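Local coordinates for F5/8 type C domain protein (PDB 4ZRX) that probably hydrolyses alpha-L-fucosides, as a putative alpha-L-fucosidase that pairs a TIM-barrel catalytic domain with an F5/8 type C domain, at residues V81-E86 / K343-F348; K309-I314 / L325-P330. All coordinates share one frame; numbering follows the deposited sequence.

How the interactions relate
Interactions 1 and 2 are neighbours in the fucosidase barrel, with centres about 12 Å apart. Along the chain, interaction 2 is nested inside the loop closed by interaction 1. Strand 324-328 belongs to interaction 2, and helix 339-356, which follows it, belongs to interaction 1. The two contacts touch at Ile329 and at Leu311. Leu84 CD2 lies 3.9 Å from Ile329 CD1, and Leu345 CD1 is 3.9 Å from Ile329 CG1. Between helices 308-316 and 339-356, Arg344 CG packs 3.7 Å from Leu311 CD1, and Phe348 CE1 lies 3.6 Å from Leu311 O. Asn328 and Ile329 lie at the C-terminal end of strand 324-328, the end where TIM-barrel active sites are found.

Interaction 1 of 2, residues V81-E86 / K343-F348; sequences VRTLKE and KRLKEF
Leu345 meets Thr83 and Leu84 through methyl groups alone. Arg344, on the same helix as Leu345, has its guanidinium turned away from helix 77-86. The edge of this flat group carries the Glu347 carboxylate, one turn further along. Arg344 NE donates to Glu347 OE1 at 2.8 Å, within a salt bridge. The bond is nearly straight at 166°. The acceptor oxygen lies close to the guanidinium plane, only 9° out of it. It is met on its syn side, but from a direction tilted from the carboxylate plane. A second N-H, that of NH1, is bonded to the backbone O of Lys306. Two such bonds should hold the group's rotation. The Phe348 ring forms a cation-pi contact with Arg352.

Across the helices, CD1 of Leu345 does the touching. Leu84 CD2 reaches it at 4.0 Å, and the two side chains cross obliquely. Leu84 starts out away from the other helix, yet its CD2 end comes back to make the contact. Thr83 CG2 approaches the same methyl at 4.2 Å, at about a right angle. The Thr83 torsion (chi1 -66°) sets CG2 anti to the backbone N and OG1 beside it. The methyl therefore meets Leu345, while OG1 bonds to the backbone O of Gln79. Only 121 Å² is buried here, so the packing is light. At the exposed margin, Glu86 OE1 and Lys346 NZ have opposite charges but stay 5.2 Å apart.

The contact joins helices 77-86 and 339-356 of the TIM barrel. Leu84 also rests on Ala46 and Leu48 of strand 44-48, which pairs in parallel with strand 324-328. Leu345 touches Ile291, which follows strand 279-290. On the other flank, Val81 packs on Leu130, Ala133 and Tyr137 of helix 126-137.

Interaction 2 of 2, residues K309-I314 / L325-P330; sequences KHLSDI and LLLNIP
Ile314 and Leu325 form the tight end of this contact. Ile314 CG2 sits 3.7 Å from Leu325 CD1 and 4.1 Å from Leu325 CD2. One methyl thus rests against both branches of the leucine. The side chains cross at about a right angle, and both start out towards the opposite segment. With Ile314 CG1 beside the backbone N (chi1 -72°), CG2 stands anti to that N and faces the strand. The CA atoms of Ile314 and Leu325 are 8.3 Å apart.

A turn earlier on the helix the fit is looser. Leu311 CD2 comes no nearer to Leu327 CD1 than 4.2 Å, and their CA atoms are 9.4 Å apart. The helix and strand belong to a beta-alpha-beta unit of the TIM barrel: strand 279-290, helix 308-316, strand 324-328. The two flanking strands pair in parallel. Val289 of the first strand touches Ile314, Leu325 and Leu327, so it adds to the apolar layer between helix and strand.

Lys309 and Asp313, on the side of the helix turned from the strand, are partly exposed. There Lys309 NZ donates to the syn lone pair of Asp313 OD2 at 2.8 Å, in a salt bridge. The other carboxylate oxygen, OD1, forms a salt bridge with Arg430, which lies on strand 427-431.

Interaction 1 of 2, residues V81-E86 / K343-F348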
loop_
_atom_site.group_PDB
_atom_site.type_symbol
_atom_site.label_atom_id
_atom_site.label_comp_id
_atom_site.label_asym_id
_atom_site.label_seq_id
_atom_site.Cartn_x
_atom_site.Cartn_y
_atom_site.Cartn_z
ATOM N N VAL A 81 -19.919 3.480 -2.936
ATOM C CA VAL A 81 -20.011 2.857 -1.642
ATOM C C VAL A 81 -20.467 1.425 -1.770
ATOM O O VAL A 81 -19.964 0.546 -1.044
ATOM C CB VAL A 81 -20.886 3.647 -0.669
ATOM C CG1 VAL A 81 -21.008 2.911 0.630
ATOM C CG2 VAL A 81 -20.315 5.046 -0.417
ATOM N N ARG A 82 -21.380 1.137 -2.684
ATOM C CA ARG A 82 -21.822 -0.257 -2.878
ATOM C C ARG A 82 -20.610 -1.134 -3.300
ATOM O O ARG A 82 -20.383 -2.236 -2.783
ATOM C CB ARG A 82 -22.905 -0.359 -3.944
ATOM C CG ARG A 82 -23.441 -1.796 -4.193
ATOM C CD ARG A 82 -24.555 -1.868 -5.282
ATOM N NE ARG A 82 -24.143 -1.337 -6.576
ATOM C CZ ARG A 82 -24.474 -0.139 -7.082
ATOM N NH1 ARG A 82 -25.219 0.758 -6.426
ATOM N NH2 ARG A 82 -24.010 0.196 -8.282
ATOM N N THR A 83 -19.844 -0.616 -4.254
ATOM C CA THR A 83 -18.667 -1.303 -4.745
ATOM C C THR A 83 -17.700 -1.584 -3.584
ATOM O O THR A 83 -17.235 -2.720 -3.412
ATOM C CB THR A 83 -17.979 -0.474 -5.781
ATOM O OG1 THR A 83 -18.833 -0.358 -6.926
ATOM C CG2 THR A 83 -16.654 -1.098 -6.225
ATOM N N LEU A 84 -17.449 -0.560 -2.785
ATOM C CA LEU A 84 -16.457 -0.666 -1.721
ATOM C C LEU A 84 -16.947 -1.519 -0.532
ATOM O O LEU A 84 -16.174 -2.251 0.086
ATOM C CB LEU A 84 -16.052 0.744 -1.267
ATOM C CG LEU A 84 -15.314 1.484 -2.425
ATOM C CD1 LEU A 84 -15.123 2.938 -2.064
ATOM C CD2 LEU A 84 -13.959 0.835 -2.747
ATOM N N LYS A 85 -18.257 -1.465 -0.254
ATOM C CA LYS A 85 -18.847 -2.346 0.763
ATOM C C LYS A 85 -18.708 -3.784 0.358
ATOM O O LYS A 85 -18.195 -4.612 1.148
ATOM C CB LYS A 85 -20.300 -1.985 0.959
ATOM C CG LYS A 85 -21.010 -2.731 2.040
ATOM C CD LYS A 85 -20.791 -2.084 3.401
ATOM C CE LYS A 85 -21.675 -2.827 4.474
ATOM N NZ LYS A 85 -21.313 -2.186 5.782
ATOM N N GLU A 86 -19.081 -4.078 -0.874
ATOM C CA GLU A 86 -19.003 -5.423 -1.406
ATOM C C GLU A 86 -17.560 -5.925 -1.488
ATOM O O GLU A 86 -17.318 -7.109 -1.305
ATOM C CB GLU A 86 -19.612 -5.514 -2.793
ATOM C CG GLU A 86 -21.178 -5.431 -2.852
ATOM C CD GLU A 86 -21.722 -5.282 -4.290
ATOM O OE1 GLU A 86 -20.943 -5.302 -5.286
ATOM O OE2 GLU A 86 -22.948 -5.100 -4.415
ATOM N N LYS A 343 -13.573 -4.627 -11.229
ATOM C CA LYS A 343 -13.281 -6.019 -11.454
ATOM C C LYS A 343 -12.127 -6.466 -10.554
ATOM O O LYS A 343 -12.173 -7.557 -9.992
ATOM C CB LYS A 343 -12.924 -6.261 -12.912
ATOM C CG LYS A 343 -12.824 -7.715 -13.298
ATOM C CD LYS A 343 -12.575 -7.840 -14.772
ATOM C CE LYS A 343 -12.395 -9.295 -15.130
ATOM N NZ LYS A 343 -12.535 -9.473 -16.567
ATOM N N ARG A 344 -11.091 -5.646 -10.467
ATOM C CA ARG A 344 -9.942 -5.990 -9.662
ATOM C C ARG A 344 -10.264 -6.010 -8.132
ATOM O O ARG A 344 -9.765 -6.892 -7.400
ATOM C CB ARG A 344 -8.764 -5.061 -9.975
ATOM C CG ARG A 344 -7.529 -5.368 -9.189
ATOM C CD ARG A 344 -6.940 -6.782 -9.394
ATOM N NE ARG A 344 -7.116 -7.283 -10.746
ATOM C CZ ARG A 344 -6.475 -6.836 -11.816
ATOM N NH1 ARG A 344 -5.582 -5.846 -11.750
ATOM N NH2 ARG A 344 -6.759 -7.399 -13.010
ATOM N N LEU A 345 -11.114 -5.116 -7.685
ATOM C CA LEU A 345 -11.562 -5.121 -6.298
ATOM C C LEU A 345 -12.353 -6.361 -5.954
ATOM O O LEU A 345 -12.197 -6.907 -4.871
ATOM C CB LEU A 345 -12.381 -3.876 -5.969
ATOM C CG LEU A 345 -11.589 -2.566 -5.877
ATOM C CD1 LEU A 345 -12.518 -1.399 -5.700
ATOM C CD2 LEU A 345 -10.573 -2.629 -4.721
ATOM N N LYS A 346 -13.203 -6.801 -6.898
ATOM C CA LYS A 346 -13.960 -8.039 -6.723
ATOM C C LYS A 346 -13.016 -9.239 -6.646
ATOM O O LYS A 346 -13.178 -10.118 -5.796
ATOM C CB LYS A 346 -14.936 -8.255 -7.874
ATOM C CG LYS A 346 -16.062 -7.242 -7.811
ATOM C CD LYS A 346 -17.120 -7.436 -8.911
ATOM C CE LYS A 346 -18.231 -6.438 -8.762
ATOM N NZ LYS A 346 -18.984 -6.352 -10.025
ATOM N N GLU A 347 -12.058 -9.277 -7.547
ATOM C CA GLU A 347 -11.024 -10.340 -7.526
ATOM C C GLU A 347 -10.274 -10.385 -6.201
ATOM O O GLU A 347 -9.990 -11.454 -5.689
ATOM C CB GLU A 347 -10.044 -10.187 -8.656
ATOM C CG GLU A 347 -10.669 -10.521 -10.029
ATOM C CD GLU A 347 -9.779 -10.097 -11.204
ATOM O OE1 GLU A 347 -8.633 -9.588 -10.982
ATOM O OE2 GLU A 347 -10.230 -10.321 -12.372
ATOM N N PHE A 348 -9.933 -9.209 -5.678
ATOM C CA PHE A 348 -9.185 -9.100 -4.442
ATOM C C PHE A 348 -10.053 -9.560 -3.284
ATOM O O PHE A 348 -9.604 -10.298 -2.408
ATOM C CB PHE A 348 -8.715 -7.665 -4.348
ATOM C CG PHE A 348 -7.877 -7.292 -3.139
ATOM C CD1 PHE A 348 -6.942 -8.166 -2.563
ATOM C CD2 PHE A 348 -7.947 -5.985 -2.644
ATOM C CE1 PHE A 348 -6.158 -7.766 -1.515
ATOM C CE2 PHE A 348 -7.192 -5.584 -1.556
ATOM C CZ PHE A 348 -6.264 -6.467 -0.991
#

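Interaction 2 of 2, residues K309-I314 / L325-P330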
loop_
_atom_site.group_PDB
_atom_site.type_symbol
_atom_site.label_atom_id
_atom_site.label_comp_id
_atom_site.label_asym_id
_atom_site.label_seq_id
_atom_site.Cartn_x
_atom_site.Cartn_y
_atom_site.Cartn_z
ATOM N N LYS A 309 -2.028 -10.238 -7.616
ATOM C CA LYS A 309 -0.860 -10.614 -6.795
ATOM C C LYS A 309 -0.262 -9.450 -6.025
ATOM O O LYS A 309 0.052 -9.557 -4.858
ATOM C CB LYS A 309 0.250 -11.272 -7.594
ATOM C CG LYS A 309 1.391 -11.764 -6.647
ATOM C CD LYS A 309 2.406 -12.567 -7.355
ATOM C CE LYS A 309 3.406 -13.081 -6.396
ATOM N NZ LYS A 309 4.240 -12.000 -5.867
ATOM N N HIS A 310 -0.122 -8.305 -6.678
ATOM C CA HIS A 310 0.441 -7.149 -5.993
ATOM C C HIS A 310 -0.457 -6.682 -4.862
ATOM O O HIS A 310 0.013 -6.348 -3.748
ATOM C CB HIS A 310 0.639 -6.043 -7.028
ATOM C CG HIS A 310 1.433 -4.877 -6.557
ATOM N ND1 HIS A 310 1.741 -3.829 -7.415
ATOM C CD2 HIS A 310 2.074 -4.608 -5.402
ATOM C CE1 HIS A 310 2.485 -2.944 -6.773
ATOM N NE2 HIS A 310 2.677 -3.376 -5.546
ATOM N N LEU A 311 -1.778 -6.637 -5.088
ATOM C CA LEU A 311 -2.689 -6.226 -4.025
ATOM C C LEU A 311 -2.672 -7.206 -2.848
ATOM O O LEU A 311 -2.649 -6.806 -1.678
ATOM C CB LEU A 311 -4.126 -6.077 -4.559
ATOM C CG LEU A 311 -4.271 -4.903 -5.535
ATOM C CD1 LEU A 311 -5.701 -4.928 -6.051
ATOM C CD2 LEU A 311 -4.085 -3.569 -4.838
ATOM N N SER A 312 -2.610 -8.498 -3.169
ATOM C CA SER A 312 -2.458 -9.507 -2.129
ATOM C C SER A 312 -1.177 -9.323 -1.343
ATOM O O SER A 312 -1.177 -9.336 -0.075
ATOM C CB SER A 312 -2.488 -10.914 -2.767
ATOM O OG SER A 312 -2.182 -11.892 -1.791
ATOM N N ASP A 313 -0.085 -9.073 -2.041
ATOM C CA ASP A 313 1.196 -8.834 -1.371
ATOM C C ASP A 313 1.118 -7.606 -0.505
ATOM O O ASP A 313 1.638 -7.601 0.634
ATOM C CB ASP A 313 2.376 -8.764 -2.315
ATOM C CG ASP A 313 2.695 -10.122 -2.996
ATOM O OD1 ASP A 313 2.376 -11.231 -2.477
ATOM O OD2 ASP A 313 3.283 -10.036 -4.091
ATOM N N ILE A 314 0.509 -6.549 -1.030
ATOM C CA ILE A 314 0.277 -5.362 -0.178
ATOM C C ILE A 314 -0.501 -5.715 1.068
ATOM O O ILE A 314 -0.129 -5.275 2.157
ATOM C CB ILE A 314 -0.399 -4.209 -0.993
ATOM C CG1 ILE A 314 0.632 -3.606 -1.959
ATOM C CG2 ILE A 314 -0.933 -3.111 -0.089
ATOM C CD1 ILE A 314 0.047 -2.768 -3.051
ATOM N N LEU A 325 -4.617 -1.015 6.271
ATOM C CA LEU A 325 -4.417 -0.732 4.873
ATOM C C LEU A 325 -5.511 0.250 4.374
ATOM O O LEU A 325 -6.695 -0.102 4.395
ATOM C CB LEU A 325 -4.446 -1.987 4.045
ATOM C CG LEU A 325 -4.410 -1.848 2.554
ATOM C CD1 LEU A 325 -3.169 -1.085 2.099
ATOM C CD2 LEU A 325 -4.516 -3.187 1.857
ATOM N N LEU A 326 -5.046 1.397 3.882
ATOM C CA LEU A 326 -5.911 2.415 3.318
ATOM C C LEU A 326 -5.615 2.467 1.825
ATOM O O LEU A 326 -4.557 3.003 1.396
ATOM C CB LEU A 326 -5.623 3.763 3.963
ATOM C CG LEU A 326 -6.220 5.016 3.351
ATOM C CD1 LEU A 326 -7.744 4.867 3.332
ATOM C CD2 LEU A 326 -5.755 6.209 4.231
ATOM N N LEU A 327 -6.476 1.835 1.056
ATOM C CA LEU A 327 -6.282 1.643 -0.407
ATOM C C LEU A 327 -7.116 2.661 -1.154
ATOM O O LEU A 327 -8.328 2.739 -0.969
ATOM C CB LEU A 327 -6.677 0.265 -0.805
ATOM C CG LEU A 327 -6.534 -0.093 -2.284
ATOM C CD1 LEU A 327 -5.105 -0.060 -2.696
ATOM C CD2 LEU A 327 -7.135 -1.493 -2.616
ATOM N N ASN A 328 -6.477 3.418 -2.040
ATOM C CA ASN A 328 -7.169 4.443 -2.799
ATOM C C ASN A 328 -7.710 3.929 -4.101
ATOM O O ASN A 328 -6.970 3.295 -4.853
ATOM C CB ASN A 328 -6.194 5.578 -3.123
ATOM C CG ASN A 328 -6.788 6.600 -4.066
ATOM O OD1 ASN A 328 -7.669 7.420 -3.691
ATOM N ND2 ASN A 328 -6.304 6.585 -5.341
ATOM N N ILE A 329 -8.951 4.290 -4.372
ATOM C CA ILE A 329 -9.590 3.963 -5.656
ATOM C C ILE A 329 -10.224 5.268 -6.139
ATOM O O ILE A 329 -11.164 5.790 -5.492
ATOM C CB ILE A 329 -10.695 2.855 -5.514
ATOM C CG1 ILE A 329 -10.067 1.558 -4.952
ATOM C CG2 ILE A 329 -11.332 2.608 -6.872
ATOM C CD1 ILE A 329 -10.219 1.433 -3.525
ATOM N N PRO A 330 -9.720 5.803 -7.241
ATOM C CA PRO A 330 -10.169 7.164 -7.611
ATOM C C PRO A 330 -11.350 7.176 -8.554
ATOM O O PRO A 330 -11.220 6.647 -9.650
ATOM C CB PRO A 330 -8.982 7.725 -8.334
ATOM C CG PRO A 330 -8.290 6.520 -8.926
ATOM C CD PRO A 330 -8.571 5.361 -8.040
#